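Local coordinates for Afp2 (Serratia entomophila, PDB 6RBN), which helps build, together with Afp3, the helical sheath around the tube of the anti-feeding prophage, a contractile injection system, and probably takes part in its contraction, at residues C[123-127]-C[257-261]; C[307-313]-C[330-336]. One frame throughout, in Å; residues are numbered along the deposited sequence.

How the interactions relate
Interaction 1 joins the loop at 123-127 to helix 250-267, and interaction 2 pairs strand 309-312 with the end of strand 328-335 farther along the chain. Their centres lie about 17 Å apart, and the helix is what connects them: Val259, on interaction 1's segment 257-261, places its CG1 3.9 Å from CD2 of Leu335, a residue of interaction 2. Leu335 also packs on Phe256, one residue before that segment. Both contacts face Afp3 subunits. Val259 and Glu260 in interaction 1 and Ile333 in interaction 2 each touch a Phe445 of Afp3, which places both at the joints between sheath subunits.

Interaction 1 (C[123-127]-C[257-261]); sequences GYRIF and NAVER
Arg125 folds over at chi2 (-65°) and again at chi3 (96°), and these two bends carry its guanidinium round to Glu260, whose own chain runs out extended beyond CG to meet it. Arg125 NH1 and Glu260 OE1 form a salt bridge modelled at 2.4 Å, a doubtfully short value; NH1 is also too close to another atom in the model, so its place is less sure. The oxygen lies at the guanidinium edge, and the two flat groups are turned 47° apart. The same Arg125 NH1 also pairs with Glu14 of an Afp3 subunit, so two carboxylates from different chains meet this arginine. The backbone that carries Arg125 is the exit from helix 112-122, closed by a Schellman motif with Gly123 as C-prime residue; from there the chain enters strand 127-129 of the mixed sheet. The loop falls in the subtilisin-like family region, helix 250-267 in the C-terminal one. Nearer the backbone, the aliphatic parts of the two arginines meet, with Arg125 CB 3.9 Å from Arg261 CG. Arg261 then turns its guanidinium edge, in plane, to the loop backbone, leaving NH1 3.6 Å from Tyr124 O, while its NH2 makes a weak hydrogen bond to Asp98 O.

Interaction 2 (C[307-313]-C[330-336]); sequences DAWFVQV and IIKIGLA
Gly334 O is met from two neighbouring residues: Phe310 N donates a hydrogen bond to it at 2.9 Å, nearly along the C=O axis, and Trp309 CA makes a CA-H...O contact at 3.2 Å. This is the centre of an antiparallel two-stranded pairing, 309-312 against 332-335, whose short axes run 175° apart. Gly334 N returns a bond to Phe310 O at 3.1 Å, completing the hydrogen-bonded pair, and further backbone bonds extend it to Ala308 with Ala336 and Gln312 with Lys332, where the bond from Gln312 N is weak. A strand of an Afp3 subunit adds in parallel beside Ile330, Ile333 and Gly334, so the sheet continues between subunits, consistent with the interlocked strands known from sheath C-terminal domains.

Trp309, Val311, Ile333 and Leu335 share one face. There Val311 and Ile333 lie side by side, CG2 to CG1 at 4.0 Å, and Trp309 NE1 bonds to Asp288 of helix 277-295. Gln312 and Lys332 meet on the other face through their CG atoms, 3.9 Å apart, while Lys332 NZ bonds to Ser17 O of another Afp3 subunit. On that face too, chi1 of 67° swings the Phe310 ring across to the opposite strand, where Gly334 CA sits over its face in a CH-pi contact, 4.0 Å from the ring centroid.

Interaction 1 (C[123-127]-C[257-261])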
loop_
_atom_site.group_PDB
_atom_site.type_symbol
_atom_site.label_atom_id
_atom_site.label_comp_id
_atom_site.label_asym_id
_atom_site.label_seq_id
_atom_site.Cartn_x
_atom_site.Cartn_y
_atom_site.Cartn_z
ATOM N N GLY C 123 5.267 83.714 -13.191
ATOM C CA GLY C 123 5.181 82.506 -13.987
ATOM C C GLY C 123 3.781 81.984 -14.231
ATOM O O GLY C 123 3.492 80.828 -13.912
ATOM N N TYR C 124 2.899 82.811 -14.793
ATOM C CA TYR C 124 1.500 82.444 -14.959
ATOM C C TYR C 124 1.120 82.040 -16.378
ATOM O O TYR C 124 -0.078 81.919 -16.658
ATOM C CB TYR C 124 0.597 83.575 -14.487
ATOM C CG TYR C 124 0.418 83.590 -12.997
ATOM C CD1 TYR C 124 -0.458 82.706 -12.390
ATOM C CD2 TYR C 124 1.115 84.480 -12.199
ATOM C CE1 TYR C 124 -0.636 82.701 -11.031
ATOM C CE2 TYR C 124 0.941 84.486 -10.832
ATOM C CZ TYR C 124 0.063 83.592 -10.254
ATOM O OH TYR C 124 -0.113 83.591 -8.893
ATOM N N ARG C 125 2.102 81.849 -17.270
ATOM C CA ARG C 125 1.927 81.198 -18.581
ATOM C C ARG C 125 0.962 81.956 -19.489
ATOM O O ARG C 125 0.126 81.358 -20.169
ATOM C CB ARG C 125 1.463 79.748 -18.431
ATOM C CG ARG C 125 2.316 78.862 -17.556
ATOM C CD ARG C 125 3.695 78.643 -18.112
ATOM N NE ARG C 125 4.687 79.550 -17.553
ATOM C CZ ARG C 125 5.915 79.684 -18.035
ATOM N NH1 ARG C 125 6.286 78.971 -19.082
ATOM N NH2 ARG C 125 6.770 80.524 -17.473
ATOM N N ILE C 126 1.061 83.277 -19.492
ATOM C CA ILE C 126 0.174 84.110 -20.270
ATOM C C ILE C 126 0.929 84.678 -21.466
ATOM O O ILE C 126 2.143 84.551 -21.580
ATOM C CB ILE C 126 -0.476 85.213 -19.396
ATOM C CG1 ILE C 126 0.547 85.843 -18.444
ATOM C CG2 ILE C 126 -1.639 84.647 -18.615
ATOM C CD1 ILE C 126 1.294 87.033 -18.973
ATOM N N PHE C 127 0.196 85.304 -22.381
ATOM C CA PHE C 127 0.786 85.957 -23.541
ATOM C C PHE C 127 0.114 87.309 -23.717
ATOM O O PHE C 127 -1.113 87.385 -23.805
ATOM C CB PHE C 127 0.621 85.109 -24.803
ATOM C CG PHE C 127 1.381 85.629 -25.983
ATOM C CD1 PHE C 127 2.743 85.411 -26.091
ATOM C CD2 PHE C 127 0.742 86.343 -26.981
ATOM C CE1 PHE C 127 3.451 85.887 -27.169
ATOM C CE2 PHE C 127 1.448 86.824 -28.062
ATOM C CZ PHE C 127 2.804 86.596 -28.153
ATOM N N ASN C 257 3.279 77.271 -24.032
ATOM C CA ASN C 257 2.332 77.683 -23.000
ATOM C C ASN C 257 1.089 76.807 -22.996
ATOM O O ASN C 257 0.495 76.589 -21.940
ATOM C CB ASN C 257 1.935 79.144 -23.192
ATOM C CG ASN C 257 3.075 80.090 -22.932
ATOM O OD1 ASN C 257 3.876 79.876 -22.030
ATOM N ND2 ASN C 257 3.149 81.154 -23.716
ATOM N N ALA C 258 0.692 76.288 -24.156
ATOM C CA ALA C 258 -0.408 75.332 -24.189
ATOM C C ALA C 258 0.021 73.981 -23.635
ATOM O O ALA C 258 -0.777 73.281 -23.006
ATOM C CB ALA C 258 -0.930 75.186 -25.616
ATOM N N VAL C 259 1.277 73.598 -23.863
ATOM C CA VAL C 259 1.785 72.329 -23.353
ATOM C C VAL C 259 2.000 72.410 -21.847
ATOM O O VAL C 259 1.650 71.486 -21.104
ATOM C CB VAL C 259 3.076 71.946 -24.101
ATOM C CG1 VAL C 259 3.722 70.737 -23.492
ATOM C CG2 VAL C 259 2.769 71.655 -25.535
ATOM N N GLU C 260 2.554 73.529 -21.375
ATOM C CA GLU C 260 2.859 73.685 -19.956
ATOM C C GLU C 260 1.599 73.791 -19.113
ATOM O O GLU C 260 1.586 73.357 -17.958
ATOM C CB GLU C 260 3.756 74.904 -19.757
ATOM C CG GLU C 260 5.171 74.640 -20.209
ATOM C CD GLU C 260 6.041 75.861 -20.320
ATOM O OE1 GLU C 260 5.526 76.987 -20.202
ATOM O OE2 GLU C 260 7.249 75.694 -20.553
ATOM N N ARG C 261 0.524 74.346 -19.670
ATOM C CA ARG C 261 -0.719 74.419 -18.913
ATOM C C ARG C 261 -1.467 73.094 -18.937
ATOM O O ARG C 261 -2.039 72.686 -17.923
ATOM C CB ARG C 261 -1.604 75.545 -19.444
ATOM C CG ARG C 261 -1.090 76.935 -19.128
ATOM C CD ARG C 261 -1.941 77.998 -19.798
ATOM N NE ARG C 261 -3.285 78.060 -19.238
ATOM C CZ ARG C 261 -3.630 78.836 -18.218
ATOM N NH1 ARG C 261 -2.732 79.629 -17.651
ATOM N NH2 ARG C 261 -4.877 78.826 -17.769
#

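Interaction 2 (C[307-313]-C[330-336])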
loop_
_atom_site.group_PDB
_atom_site.type_symbol
_atom_site.label_atom_id
_atom_site.label_comp_id
_atom_site.label_asym_id
_atom_site.label_seq_id
_atom_site.Cartn_x
_atom_site.Cartn_y
_atom_site.Cartn_z
ATOM N N ASP C 307 12.796 61.909 -31.953
ATOM C CA ASP C 307 13.200 63.261 -32.307
ATOM C C ASP C 307 12.147 64.305 -31.974
ATOM O O ASP C 307 12.405 65.499 -32.157
ATOM C CB ASP C 307 13.524 63.357 -33.799
ATOM C CG ASP C 307 14.782 62.603 -34.179
ATOM O OD1 ASP C 307 15.686 62.470 -33.327
ATOM O OD2 ASP C 307 14.872 62.150 -35.338
ATOM N N ALA C 308 10.974 63.894 -31.498
ATOM C CA ALA C 308 9.881 64.814 -31.229
ATOM C C ALA C 308 9.796 65.224 -29.766
ATOM O O ALA C 308 9.633 66.410 -29.473
ATOM C CB ALA C 308 8.558 64.194 -31.676
ATOM N N TRP C 309 9.890 64.275 -28.838
ATOM C CA TRP C 309 9.905 64.617 -27.425
ATOM C C TRP C 309 10.711 63.583 -26.656
ATOM O O TRP C 309 10.951 62.474 -27.133
ATOM C CB TRP C 309 8.488 64.715 -26.838
ATOM C CG TRP C 309 7.812 63.396 -26.608
ATOM C CD1 TRP C 309 7.783 62.689 -25.445
ATOM C CD2 TRP C 309 7.088 62.617 -27.564
ATOM N NE1 TRP C 309 7.084 61.526 -25.612
ATOM C CE2 TRP C 309 6.646 61.458 -26.908
ATOM C CE3 TRP C 309 6.769 62.792 -28.911
ATOM C CZ2 TRP C 309 5.903 60.476 -27.551
ATOM C CZ3 TRP C 309 6.035 61.816 -29.546
ATOM C CH2 TRP C 309 5.609 60.673 -28.869
ATOM N N PHE C 310 11.128 63.961 -25.449
ATOM C CA PHE C 310 11.625 63.008 -24.468
ATOM C C PHE C 310 11.105 63.407 -23.098
ATOM O O PHE C 310 10.955 64.591 -22.794
ATOM C CB PHE C 310 13.166 62.902 -24.453
ATOM C CG PHE C 310 13.881 64.143 -23.978
ATOM C CD1 PHE C 310 14.225 65.137 -24.873
ATOM C CD2 PHE C 310 14.262 64.286 -22.650
ATOM C CE1 PHE C 310 14.895 66.263 -24.449
ATOM C CE2 PHE C 310 14.919 65.415 -22.220
ATOM C CZ PHE C 310 15.239 66.402 -23.123
ATOM N N VAL C 311 10.821 62.402 -22.276
ATOM C CA VAL C 311 10.421 62.584 -20.886
ATOM C C VAL C 311 11.283 61.658 -20.046
ATOM O O VAL C 311 11.420 60.476 -20.377
ATOM C CB VAL C 311 8.927 62.269 -20.669
ATOM C CG1 VAL C 311 8.559 62.393 -19.206
ATOM C CG2 VAL C 311 8.053 63.179 -21.496
ATOM N N GLN C 312 11.875 62.181 -18.975
ATOM C CA GLN C 312 12.686 61.341 -18.109
ATOM C C GLN C 312 12.606 61.787 -16.657
ATOM O O GLN C 312 12.536 62.982 -16.359
ATOM C CB GLN C 312 14.137 61.305 -18.596
ATOM C CG GLN C 312 14.816 62.637 -18.698
ATOM C CD GLN C 312 16.170 62.521 -19.347
ATOM O OE1 GLN C 312 16.634 61.420 -19.637
ATOM N NE2 GLN C 312 16.800 63.652 -19.607
ATOM N N VAL C 313 12.606 60.801 -15.764
ATOM C CA VAL C 313 12.528 60.996 -14.320
ATOM C C VAL C 313 13.159 59.784 -13.639
ATOM O O VAL C 313 12.959 58.641 -14.070
ATOM C CB VAL C 313 11.069 61.250 -13.877
ATOM C CG1 VAL C 313 10.134 60.162 -14.368
ATOM C CG2 VAL C 313 10.968 61.372 -12.370
ATOM N N ILE C 330 10.920 65.817 -9.580
ATOM C CA ILE C 330 11.484 66.594 -10.671
ATOM C C ILE C 330 11.417 65.772 -11.946
ATOM O O ILE C 330 12.047 64.716 -12.059
ATOM C CB ILE C 330 12.917 67.040 -10.368
ATOM C CG1 ILE C 330 12.910 68.006 -9.191
ATOM C CG2 ILE C 330 13.517 67.707 -11.576
ATOM C CD1 ILE C 330 14.267 68.380 -8.721
ATOM N N ILE C 331 10.640 66.261 -12.897
ATOM C CA ILE C 331 10.610 65.730 -14.248
ATOM C C ILE C 331 11.490 66.650 -15.084
ATOM O O ILE C 331 11.817 67.759 -14.665
ATOM C CB ILE C 331 9.162 65.692 -14.785
ATOM C CG1 ILE C 331 8.182 65.258 -13.696
ATOM C CG2 ILE C 331 9.006 64.704 -15.932
ATOM C CD1 ILE C 331 8.357 63.855 -13.185
ATOM N N LYS C 332 11.916 66.195 -16.258
ATOM C CA LYS C 332 12.372 67.137 -17.268
ATOM C C LYS C 332 11.953 66.655 -18.645
ATOM O O LYS C 332 12.129 65.485 -18.992
ATOM C CB LYS C 332 13.882 67.405 -17.196
ATOM C CG LYS C 332 14.826 66.262 -17.387
ATOM C CD LYS C 332 16.232 66.819 -17.348
ATOM C CE LYS C 332 16.574 67.329 -15.960
ATOM N NZ LYS C 332 17.979 67.807 -15.865
ATOM N N ILE C 333 11.355 67.568 -19.402
ATOM C CA ILE C 333 10.676 67.279 -20.656
ATOM C C ILE C 333 11.271 68.190 -21.716
ATOM O O ILE C 333 11.412 69.393 -21.491
ATOM C CB ILE C 333 9.159 67.509 -20.522
ATOM C CG1 ILE C 333 8.578 66.610 -19.433
ATOM C CG2 ILE C 333 8.451 67.254 -21.833
ATOM C CD1 ILE C 333 7.222 67.005 -18.966
ATOM N N GLY C 334 11.637 67.627 -22.848
ATOM C CA GLY C 334 12.089 68.421 -23.977
ATOM C C GLY C 334 11.303 68.047 -25.210
ATOM O O GLY C 334 11.008 66.881 -25.430
ATOM N N LEU C 335 10.955 69.055 -26.006
ATOM C CA LEU C 335 10.105 68.824 -27.166
ATOM C C LEU C 335 10.355 69.912 -28.200
ATOM O O LEU C 335 10.648 71.053 -27.847
ATOM C CB LEU C 335 8.631 68.753 -26.745
ATOM C CG LEU C 335 7.925 69.889 -26.005
ATOM C CD1 LEU C 335 7.161 70.777 -26.950
ATOM C CD2 LEU C 335 7.012 69.330 -24.938
ATOM N N ALA C 336 10.243 69.542 -29.474
ATOM C CA ALA C 336 10.640 70.390 -30.591
ATOM C C ALA C 336 9.415 70.915 -31.326
ATOM O O ALA C 336 8.469 70.162 -31.577
ATOM C CB ALA C 336 11.541 69.624 -31.558
#